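Side-chain contacts in CRISPR pre-crRNA endoribonuclease Cas5d (Mannheimia succiniciproducens, PDB 3KG4), which cleaves precursor CRISPR RNA without needing a metal cofactor, serving an adaptive immune system against viruses, plasmids and other mobile genetic elements: residues A[62-67]-A[181-186]; A[44-49]-A[138-143]; A[6-11]-A[172-177]. One frame throughout, in Å; residues are numbered along the deposited sequence.

Contact 1 of 3, residues A[62-67]-A[181-186]; sequences KPIRFE and ESEFNR
Glu183 reaches across to the backbone at Pro63 and Ile64 and takes up the amide of Ile64 with its carboxylate. The bond from Ile64 N to Glu183 OE2 is short, 2.7 Å, and fairly straight, with an N-H...O angle of 161°. The donor comes to OE2 from the syn side, though tilted 26° out of the carboxylate plane. The other oxygen turns to the preceding residue, where Glu183 OE1 lies 3.4 Å from Pro63 CA. Ile64 continues the contact with its side chain: its CB sits 3.2 Å from Glu183 OE2, and its CD1 lies over one face of the Arg186 guanidinium, off toward the rim, 3.6 Å from Arg186 NH1.

Behind this first shell, an extended Glu183 with CG anti to the backbone N (chi1 -170°) projects its carboxylate straight out of the loop. Arg186 NH2 comes only to a long 3.7 Å from Glu183 OE2, and that oxygen is well off the guanidinium plane, so this pair is probably no more than charge attraction. The stronger partner of Arg186 is Asp31, bridged through NH1. Ser180 OG adds a weak hydrogen bond to Glu183 OE1, while Ile64 also rests on Leu111.

Residues 62-67 lead from strand 51-60 into strand 66-70 of the smaller sheet; residues 181-186 lead into 186-195, an outermost strand of the large antiparallel sheet. A buried loop carboxylate taking a backbone N-H thus joins the excursion between the second and third strands of the ferredoxin-like unit to the start of the C-terminal strands 186-195, 203-211 and 214-216, consistent with the Cas5d fold.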
loop_
_atom_site.group_PDB
_atom_site.type_symbol
_atom_site.label_atom_id
_atom_site.label_comp_id
_atom_site.label_asym_id
_atom_site.label_seq_id
_atom_site.Cartn_x
_atom_site.Cartn_y
_atom_site.Cartn_z
ATOM N N LYS A 62 -8.193 -0.908 -10.560
ATOM C CA LYS A 62 -9.532 -1.373 -10.763
ATOM C C LYS A 62 -10.560 -0.346 -10.276
ATOM O O LYS A 62 -10.276 0.427 -9.380
ATOM C CB LYS A 62 -9.720 -2.713 -10.066
ATOM C CG LYS A 62 -9.069 -3.878 -10.809
ATOM C CD LYS A 62 -9.396 -5.183 -10.135
ATOM C CE LYS A 62 -9.531 -6.332 -11.117
ATOM N NZ LYS A 62 -9.596 -7.655 -10.404
ATOM N N PRO A 63 -11.736 -0.310 -10.917
ATOM C CA PRO A 63 -12.753 0.658 -10.543
ATOM C C PRO A 63 -13.103 0.559 -9.058
ATOM O O PRO A 63 -13.114 -0.518 -8.498
ATOM C CB PRO A 63 -13.962 0.274 -11.419
ATOM C CG PRO A 63 -13.412 -0.633 -12.461
ATOM C CD PRO A 63 -12.254 -1.314 -11.857
ATOM N N ILE A 64 -13.270 1.728 -8.448
ATOM C CA ILE A 64 -13.605 1.887 -7.044
ATOM C C ILE A 64 -15.060 1.459 -6.817
ATOM O O ILE A 64 -15.989 2.108 -7.324
ATOM C CB ILE A 64 -13.325 3.356 -6.601
ATOM C CG1 ILE A 64 -11.848 3.693 -6.864
ATOM C CG2 ILE A 64 -13.649 3.558 -5.092
ATOM C CD1 ILE A 64 -11.439 5.134 -6.641
ATOM N N ARG A 65 -15.256 0.355 -6.088
ATOM C CA ARG A 65 -16.595 -0.191 -5.822
ATOM C C ARG A 65 -16.726 -0.724 -4.399
ATOM O O ARG A 65 -15.783 -1.299 -3.883
ATOM C CB ARG A 65 -16.932 -1.298 -6.805
ATOM C CG ARG A 65 -17.372 -0.688 -8.135
ATOM C CD ARG A 65 -17.667 -1.718 -9.197
ATOM N NE ARG A 65 -16.749 -2.857 -9.141
ATOM C CZ ARG A 65 -17.072 -4.067 -8.696
ATOM N NH1 ARG A 65 -18.303 -4.333 -8.245
ATOM N NH2 ARG A 65 -16.150 -5.019 -8.683
ATOM N N PHE A 66 -17.912 -0.565 -3.817
ATOM C CA PHE A 66 -18.149 -0.850 -2.406
ATOM C C PHE A 66 -19.262 -1.864 -2.234
ATOM O O PHE A 66 -20.155 -1.987 -3.089
ATOM C CB PHE A 66 -18.557 0.421 -1.677
ATOM C CG PHE A 66 -17.483 1.445 -1.602
ATOM C CD1 PHE A 66 -16.505 1.363 -0.641
ATOM C CD2 PHE A 66 -17.474 2.546 -2.454
ATOM C CE1 PHE A 66 -15.524 2.329 -0.547
ATOM C CE2 PHE A 66 -16.462 3.478 -2.368
ATOM C CZ PHE A 66 -15.508 3.376 -1.402
ATOM N N GLU A 67 -19.211 -2.599 -1.134
ATOM C CA GLU A 67 -20.290 -3.523 -0.756
ATOM C C GLU A 67 -20.396 -3.493 0.766
ATOM O O GLU A 67 -19.366 -3.483 1.460
ATOM C CB GLU A 67 -19.958 -4.939 -1.270
ATOM C CG GLU A 67 -20.993 -6.029 -1.032
ATOM C CD GLU A 67 -20.472 -7.421 -1.467
ATOM O OE1 GLU A 67 -20.025 -7.583 -2.620
ATOM O OE2 GLU A 67 -20.476 -8.362 -0.648
ATOM N N GLU A 181 -11.884 6.050 -18.156
ATOM C CA GLU A 181 -11.320 7.329 -18.613
ATOM C C GLU A 181 -11.664 8.433 -17.597
ATOM O O GLU A 181 -10.808 9.216 -17.214
ATOM C CB GLU A 181 -11.843 7.718 -20.016
ATOM N N SER A 182 -12.918 8.435 -17.151
ATOM C CA SER A 182 -13.459 9.381 -16.172
ATOM C C SER A 182 -13.248 9.045 -14.673
ATOM O O SER A 182 -13.771 9.756 -13.805
ATOM C CB SER A 182 -14.967 9.477 -16.424
ATOM O OG SER A 182 -15.591 8.193 -16.321
ATOM N N GLU A 183 -12.552 7.949 -14.357
ATOM C CA GLU A 183 -12.170 7.613 -12.957
ATOM C C GLU A 183 -10.639 7.644 -12.796
ATOM O O GLU A 183 -10.102 7.472 -11.709
ATOM C CB GLU A 183 -12.711 6.229 -12.588
ATOM C CG GLU A 183 -12.599 5.837 -11.110
ATOM C CD GLU A 183 -13.231 4.467 -10.838
ATOM O OE1 GLU A 183 -13.512 3.691 -11.799
ATOM O OE2 GLU A 183 -13.440 4.160 -9.662
ATOM N N PHE A 184 -9.968 7.905 -13.903
ATOM C CA PHE A 184 -8.541 7.982 -13.994
ATOM C C PHE A 184 -7.984 9.186 -13.198
ATOM O O PHE A 184 -6.834 9.196 -12.788
ATOM C CB PHE A 184 -8.222 8.113 -15.494
ATOM C CG PHE A 184 -6.962 7.429 -15.930
ATOM C CD1 PHE A 184 -6.663 6.140 -15.518
ATOM C CD2 PHE A 184 -6.079 8.077 -16.777
ATOM C CE1 PHE A 184 -5.511 5.514 -15.921
ATOM C CE2 PHE A 184 -4.910 7.457 -17.188
ATOM C CZ PHE A 184 -4.628 6.166 -16.748
ATOM N N ASN A 185 -8.803 10.220 -13.047
ATOM C CA ASN A 185 -8.400 11.462 -12.419
ATOM C C ASN A 185 -9.485 11.802 -11.428
ATOM O O ASN A 185 -10.653 11.934 -11.819
ATOM C CB ASN A 185 -8.236 12.561 -13.462
ATOM C CG ASN A 185 -7.061 12.318 -14.389
ATOM O OD1 ASN A 185 -5.909 12.479 -14.003
ATOM N ND2 ASN A 185 -7.355 11.962 -15.646
ATOM N N ARG A 186 -9.118 11.825 -10.138
ATOM C CA ARG A 186 -10.074 11.988 -9.045
ATOM C C ARG A 186 -9.403 12.620 -7.818
ATOM O O ARG A 186 -8.359 12.172 -7.401
ATOM C CB ARG A 186 -10.664 10.658 -8.583
ATOM C CG ARG A 186 -11.754 10.840 -7.564
ATOM C CD ARG A 186 -12.237 9.536 -6.916
ATOM N NE ARG A 186 -13.169 8.833 -7.769
ATOM C CZ ARG A 186 -14.008 7.882 -7.372
ATOM N NH1 ARG A 186 -14.054 7.505 -6.096
ATOM N NH2 ARG A 186 -14.821 7.318 -8.263
#

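Contact 2 of 3, residues A[44-49]-A[138-143]; sequences AIHWKP and IEMFKR
Met140 folds over the imidazole of His46, and Phe141, the next residue in helix 135-146, turns its ring against Ile45. A chi1 of 175° swings the His46 ring away from its own N, and the side chain extends from the end of helix 35-45 toward the other helix. Met140 meets it at about a right angle: CG lies over one face, 3.9 Å from the centroid of the His46 ring and 25° off the normal. Beyond CG the thioether is almost eclipsed (chi3 14°), a less usual and perhaps strained turn, which leaves Met140 CE 3.5 Å from His46 CE1. The sulfur approaches the same ring obliquely, with Met140 SD 4.2 Å from the His46 centroid.

These are the two helices of a ferredoxin-like β-α-β-β-α-β unit, packed side by side on one face of the sheet whose strand order begins 4-1-3-2. His46 is the first residue past the helical turns of 35-45.

The Phe141 ring has His46 CB at its edge, near the ring plane, while the two backbones are close enough for His46 CB to lie 3.9 Å from Phe141 CA. Ile45 touches with its branch point: CB is 3.7 Å from Phe141 CE1, and Ile45 CG2 and CD1 come up to the ring from the same side as CB. Trp53 meets Phe141 edge-to-face, and Leu9 of strand 7-13 adds to the packing. His46 NE2 hydrogen-bonds His137 ND1, whereas His46 ND1 is buried without a polar partner.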
loop_
_atom_site.group_PDB
_atom_site.type_symbol
_atom_site.label_atom_id
_atom_site.label_comp_id
_atom_site.label_asym_id
_atom_site.label_seq_id
_atom_site.Cartn_x
_atom_site.Cartn_y
_atom_site.Cartn_z
ATOM N N ALA A 44 5.405 -6.794 6.067
ATOM C CA ALA A 44 5.001 -8.191 6.254
ATOM C C ALA A 44 5.850 -9.156 5.413
ATOM O O ALA A 44 6.131 -10.296 5.838
ATOM C CB ALA A 44 3.540 -8.375 5.906
ATOM N N ILE A 45 6.253 -8.689 4.233
ATOM C CA ILE A 45 7.203 -9.415 3.384
ATOM C C ILE A 45 8.650 -9.271 3.898
ATOM O O ILE A 45 9.346 -10.257 4.085
ATOM C CB ILE A 45 7.063 -8.987 1.901
ATOM C CG1 ILE A 45 5.662 -9.335 1.379
ATOM C CG2 ILE A 45 8.148 -9.674 1.050
ATOM C CD1 ILE A 45 5.267 -8.698 0.027
ATOM N N HIS A 46 9.116 -8.075 4.176
ATOM C CA HIS A 46 10.441 -7.930 4.746
ATOM C C HIS A 46 10.539 -6.668 5.520
ATOM O O HIS A 46 10.212 -5.579 5.032
ATOM C CB HIS A 46 11.554 -7.944 3.689
ATOM C CG HIS A 46 12.919 -7.684 4.252
ATOM N ND1 HIS A 46 13.535 -8.546 5.136
ATOM C CD2 HIS A 46 13.768 -6.641 4.092
ATOM C CE1 HIS A 46 14.714 -8.054 5.480
ATOM N NE2 HIS A 46 14.873 -6.891 4.874
ATOM N N TRP A 47 11.018 -6.798 6.753
ATOM C CA TRP A 47 11.320 -5.647 7.537
ATOM C C TRP A 47 12.402 -5.984 8.538
ATOM O O TRP A 47 12.519 -7.131 8.946
ATOM C CB TRP A 47 10.073 -5.178 8.291
ATOM C CG TRP A 47 10.323 -3.933 9.008
ATOM C CD1 TRP A 47 10.392 -2.690 8.475
ATOM C CD2 TRP A 47 10.557 -3.776 10.405
ATOM N NE1 TRP A 47 10.654 -1.770 9.432
ATOM C CE2 TRP A 47 10.746 -2.405 10.640
ATOM C CE3 TRP A 47 10.615 -4.662 11.483
ATOM C CZ2 TRP A 47 10.991 -1.888 11.907
ATOM C CZ3 TRP A 47 10.860 -4.147 12.742
ATOM C CH2 TRP A 47 11.040 -2.784 12.947
ATOM N N LYS A 48 13.194 -4.980 8.882
ATOM C CA LYS A 48 14.163 -5.035 9.969
ATOM C C LYS A 48 14.264 -3.600 10.498
ATOM O O LYS A 48 14.015 -2.658 9.743
ATOM C CB LYS A 48 15.534 -5.555 9.465
ATOM N N PRO A 49 14.633 -3.422 11.794
ATOM C CA PRO A 49 14.695 -2.108 12.447
ATOM C C PRO A 49 15.655 -1.173 11.777
ATOM O O PRO A 49 15.546 0.038 11.930
ATOM C CB PRO A 49 15.171 -2.417 13.900
ATOM C CG PRO A 49 15.333 -3.847 14.013
ATOM C CD PRO A 49 14.887 -4.531 12.736
ATOM N N ILE A 138 16.648 -4.329 0.082
ATOM C CA ILE A 138 15.952 -4.389 -1.208
ATOM C C ILE A 138 16.031 -5.793 -1.811
ATOM O O ILE A 138 15.016 -6.376 -2.144
ATOM C CB ILE A 138 16.506 -3.352 -2.207
ATOM C CG1 ILE A 138 16.281 -1.914 -1.689
ATOM C CG2 ILE A 138 15.893 -3.570 -3.609
ATOM C CD1 ILE A 138 14.825 -1.407 -1.747
ATOM N N GLU A 139 17.241 -6.361 -1.917
ATOM C CA GLU A 139 17.418 -7.727 -2.468
ATOM C C GLU A 139 16.645 -8.807 -1.684
ATOM O O GLU A 139 15.996 -9.647 -2.275
ATOM C CB GLU A 139 18.925 -8.091 -2.520
ATOM N N MET A 140 16.684 -8.760 -0.352
ATOM C CA MET A 140 15.903 -9.711 0.484
ATOM C C MET A 140 14.381 -9.543 0.280
ATOM O O MET A 140 13.644 -10.539 0.157
ATOM C CB MET A 140 16.270 -9.549 1.960
ATOM C CG MET A 140 15.614 -10.577 2.929
ATOM S SD MET A 140 16.501 -10.927 4.505
ATOM C CE MET A 140 17.739 -9.614 4.665
ATOM N N PHE A 141 13.911 -8.292 0.195
ATOM C CA PHE A 141 12.480 -8.064 -0.060
ATOM C C PHE A 141 12.088 -8.729 -1.361
ATOM O O PHE A 141 11.103 -9.446 -1.439
ATOM C CB PHE A 141 12.120 -6.568 -0.122
ATOM C CG PHE A 141 10.694 -6.336 -0.562
ATOM C CD1 PHE A 141 9.666 -6.250 0.388
ATOM C CD2 PHE A 141 10.364 -6.281 -1.907
ATOM C CE1 PHE A 141 8.360 -6.090 0.002
ATOM C CE2 PHE A 141 9.054 -6.096 -2.317
ATOM C CZ PHE A 141 8.044 -6.042 -1.359
ATOM N N LYS A 142 12.865 -8.485 -2.411
ATOM C CA LYS A 142 12.488 -8.995 -3.717
ATOM C C LYS A 142 12.516 -10.521 -3.707
ATOM O O LYS A 142 11.626 -11.169 -4.258
ATOM C CB LYS A 142 13.416 -8.431 -4.810
ATOM C CG LYS A 142 13.374 -6.925 -4.929
ATOM C CD LYS A 142 14.586 -6.388 -5.673
ATOM C CE LYS A 142 14.329 -6.317 -7.146
ATOM N NZ LYS A 142 13.775 -4.984 -7.505
ATOM N N ARG A 143 13.520 -11.095 -3.047
ATOM C CA ARG A 143 13.697 -12.545 -3.072
ATOM C C ARG A 143 12.478 -13.189 -2.415
ATOM O O ARG A 143 11.807 -14.013 -3.027
ATOM C CB ARG A 143 14.972 -12.932 -2.344
ATOM C CG ARG A 143 15.521 -14.282 -2.724
ATOM C CD ARG A 143 17.017 -14.365 -2.385
ATOM N NE ARG A 143 17.313 -13.869 -1.034
ATOM C CZ ARG A 143 18.140 -12.860 -0.725
ATOM N NH1 ARG A 143 18.303 -12.532 0.551
ATOM N NH2 ARG A 143 18.807 -12.170 -1.655
#

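Contact 3 of 3, residues A[6-11]-A[172-177]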
loop_
_atom_site.group_PDB
_atom_site.type_symbol
_atom_site.label_atom_id
_atom_site.label_comp_id
_atom_site.label_asym_id
_atom_site.label_seq_id
_atom_site.Cartn_x
_atom_site.Cartn_y
_atom_site.Cartn_z
ATOM N N ARG A 6 14.441 0.814 -5.137
ATOM C CA ARG A 6 13.057 0.973 -5.519
ATOM C C ARG A 6 12.434 -0.391 -5.702
ATOM O O ARG A 6 13.000 -1.253 -6.378
ATOM C CB ARG A 6 12.939 1.742 -6.832
ATOM C CG ARG A 6 11.485 2.051 -7.221
ATOM C CD ARG A 6 11.376 2.834 -8.515
ATOM N NE ARG A 6 11.406 1.961 -9.695
ATOM C CZ ARG A 6 11.341 2.396 -10.954
ATOM N NH1 ARG A 6 11.250 3.691 -11.228
ATOM N NH2 ARG A 6 11.376 1.536 -11.950
ATOM N N ILE A 7 11.255 -0.592 -5.122
ATOM C CA ILE A 7 10.480 -1.786 -5.400
ATOM C C ILE A 7 9.102 -1.431 -5.936
ATOM O O ILE A 7 8.576 -0.353 -5.646
ATOM C CB ILE A 7 10.339 -2.687 -4.143
ATOM C CG1 ILE A 7 9.479 -2.049 -3.076
ATOM C CG2 ILE A 7 11.719 -3.013 -3.561
ATOM C CD1 ILE A 7 7.954 -2.082 -3.347
ATOM N N ARG A 8 8.554 -2.354 -6.712
ATOM C CA ARG A 8 7.173 -2.347 -7.144
ATOM C C ARG A 8 6.544 -3.699 -6.820
ATOM O O ARG A 8 7.074 -4.781 -7.192
ATOM C CB ARG A 8 7.065 -2.091 -8.646
ATOM C CG ARG A 8 7.434 -0.687 -9.047
ATOM C CD ARG A 8 7.527 -0.574 -10.538
ATOM N NE ARG A 8 7.586 0.812 -10.959
ATOM C CZ ARG A 8 7.750 1.197 -12.220
ATOM N NH1 ARG A 8 7.896 0.295 -13.197
ATOM N NH2 ARG A 8 7.762 2.490 -12.504
ATOM N N LEU A 9 5.418 -3.633 -6.124
ATOM C CA LEU A 9 4.670 -4.810 -5.695
ATOM C C LEU A 9 3.238 -4.689 -6.206
ATOM O O LEU A 9 2.522 -3.714 -5.927
ATOM C CB LEU A 9 4.709 -4.968 -4.153
ATOM C CG LEU A 9 4.124 -6.276 -3.581
ATOM C CD1 LEU A 9 5.069 -7.489 -3.834
ATOM C CD2 LEU A 9 3.794 -6.123 -2.082
ATOM N N HIS A 10 2.831 -5.680 -6.976
ATOM C CA HIS A 10 1.466 -5.843 -7.428
ATOM C C HIS A 10 0.680 -6.536 -6.323
ATOM O O HIS A 10 1.116 -7.577 -5.785
ATOM C CB HIS A 10 1.464 -6.681 -8.717
ATOM C CG HIS A 10 0.111 -6.844 -9.348
ATOM N ND1 HIS A 10 -0.216 -7.925 -10.130
ATOM C CD2 HIS A 10 -1.010 -6.081 -9.276
ATOM C CE1 HIS A 10 -1.463 -7.803 -10.556
ATOM N NE2 HIS A 10 -1.964 -6.681 -10.064
ATOM N N ILE A 11 -0.421 -5.928 -5.892
ATOM C CA ILE A 11 -1.287 -6.530 -4.865
ATOM C C ILE A 11 -2.727 -6.538 -5.328
ATOM O O ILE A 11 -3.155 -5.643 -6.050
ATOM C CB ILE A 11 -1.137 -5.815 -3.477
ATOM C CG1 ILE A 11 -1.605 -4.342 -3.550
ATOM C CG2 ILE A 11 0.299 -5.944 -2.990
ATOM C CD1 ILE A 11 -1.587 -3.573 -2.182
ATOM N N ASP A 172 9.749 -6.611 -15.773
ATOM C CA ASP A 172 8.285 -6.878 -15.922
ATOM C C ASP A 172 7.523 -5.558 -16.136
ATOM O O ASP A 172 7.951 -4.506 -15.637
ATOM C CB ASP A 172 7.645 -7.537 -14.664
ATOM C CG ASP A 172 8.360 -8.799 -14.165
ATOM O OD1 ASP A 172 8.891 -9.618 -14.968
ATOM O OD2 ASP A 172 8.372 -8.988 -12.914
ATOM N N PRO A 173 6.364 -5.599 -16.833
ATOM C CA PRO A 173 5.541 -4.393 -17.081
ATOM C C PRO A 173 4.534 -4.083 -15.967
ATOM O O PRO A 173 4.212 -4.965 -15.193
ATOM C CB PRO A 173 4.796 -4.746 -18.367
ATOM C CG PRO A 173 4.639 -6.225 -18.301
ATOM C CD PRO A 173 5.809 -6.783 -17.513
ATOM N N LEU A 174 4.070 -2.836 -15.866
ATOM C CA LEU A 174 3.015 -2.508 -14.902
ATOM C C LEU A 174 1.731 -3.095 -15.462
ATOM O O LEU A 174 1.498 -3.016 -16.675
ATOM C CB LEU A 174 2.852 -0.988 -14.695
ATOM C CG LEU A 174 3.947 -0.194 -13.951
ATOM C CD1 LEU A 174 3.924 1.290 -14.388
ATOM C CD2 LEU A 174 3.812 -0.295 -12.431
ATOM N N PRO A 175 0.885 -3.696 -14.596
ATOM C CA PRO A 175 -0.465 -4.033 -15.077
ATOM C C PRO A 175 -1.146 -2.818 -15.672
ATOM O O PRO A 175 -0.890 -1.698 -15.239
ATOM C CB PRO A 175 -1.200 -4.457 -13.803
ATOM C CG PRO A 175 -0.126 -4.753 -12.787
ATOM C CD PRO A 175 1.054 -3.931 -13.152
ATOM N N LEU A 176 -2.017 -3.027 -16.649
ATOM C CA LEU A 176 -2.775 -1.919 -17.236
ATOM C C LEU A 176 -3.878 -1.553 -16.240
ATOM O O LEU A 176 -4.325 -2.411 -15.486
ATOM C CB LEU A 176 -3.354 -2.297 -18.611
ATOM C CG LEU A 176 -3.934 -3.707 -18.776
ATOM C CD1 LEU A 176 -4.799 -3.794 -20.052
ATOM C CD2 LEU A 176 -2.840 -4.808 -18.803
ATOM N N SER A 177 -4.240 -0.277 -16.185
ATOM C CA SER A 177 -5.363 0.167 -15.373
ATOM C C SER A 177 -6.603 -0.363 -16.077
ATOM O O SER A 177 -6.637 -0.414 -17.316
ATOM C CB SER A 177 -5.447 1.704 -15.279
ATOM O OG SER A 177 -5.277 2.210 -13.934
HETATM O O HOH W 1 9.178 -2.712 -13.878
#
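Pro175 lays its CG over the middle of the His10 imidazole, a CH-pi contact in which CG stands 3.8 Å from the centroid of the His10 ring and only 9° off the normal. All five ring atoms are therefore at nearly the same distance from that one carbon. A chi1 of -176° sets the His10 ring under Pro175, and the ring also meets that of Trp12.

Leu174 and Arg8 make a looser van der Waals contact. The two side chains cross at about a right angle, with Leu174 CG 4.0 Å from Arg8 NH1 and the CD2 methyl of Leu174 above the guanidinium, toward the rim. On the opposite face of the same guanidinium Arg6 NH2 stands over the centre, 3.6 Å above the plane, so the flat group lies between another guanidinium and a leucine. Glu119 makes a salt bridge to Arg8 NE, which probably balances part of the local positive charge.

Residues 7-11 belong to the first strand of the ferredoxin-like unit. Ile7, Leu9 and Ile11 face helix 35-45, while Arg8 and His10 lie on the other side of the strand, where the chain between strands 164-167 and 186-195 passes over them.

Polar linkage across the contact goes through one water. It is hydrogen-bonded to Asp172 O at 2.8 Å, and only weakly to Arg8 NH1, at 3.3 Å. Asp172 itself is steadied by OD2, which accepts a hydrogen bond from the backbone N of Asp169.

Contacts 2 and 3 share strand 7-13 from its two faces: contact 2 packs on the isoleucine and leucine side, where Ile45 CD1 comes to 3.6 Å from Leu9 CD2 and Phe141 CD2 to 3.9 Å from Ile7 CG2, while contact 3 uses the reverse side. Their centres are about 17 Å apart. Contact 3 passes on to contact 1 along the same connection, as 172-177 runs shortly before 181-186; Phe184 CE1 and Ser177 OG touch at 3.9 Å, and the centres of contacts 1 and 3 are about 18 Å apart. Contacts 1 and 2 lie on opposite sides of the chain's centre, about 31 Å between centres and about 18 Å between nearest atoms.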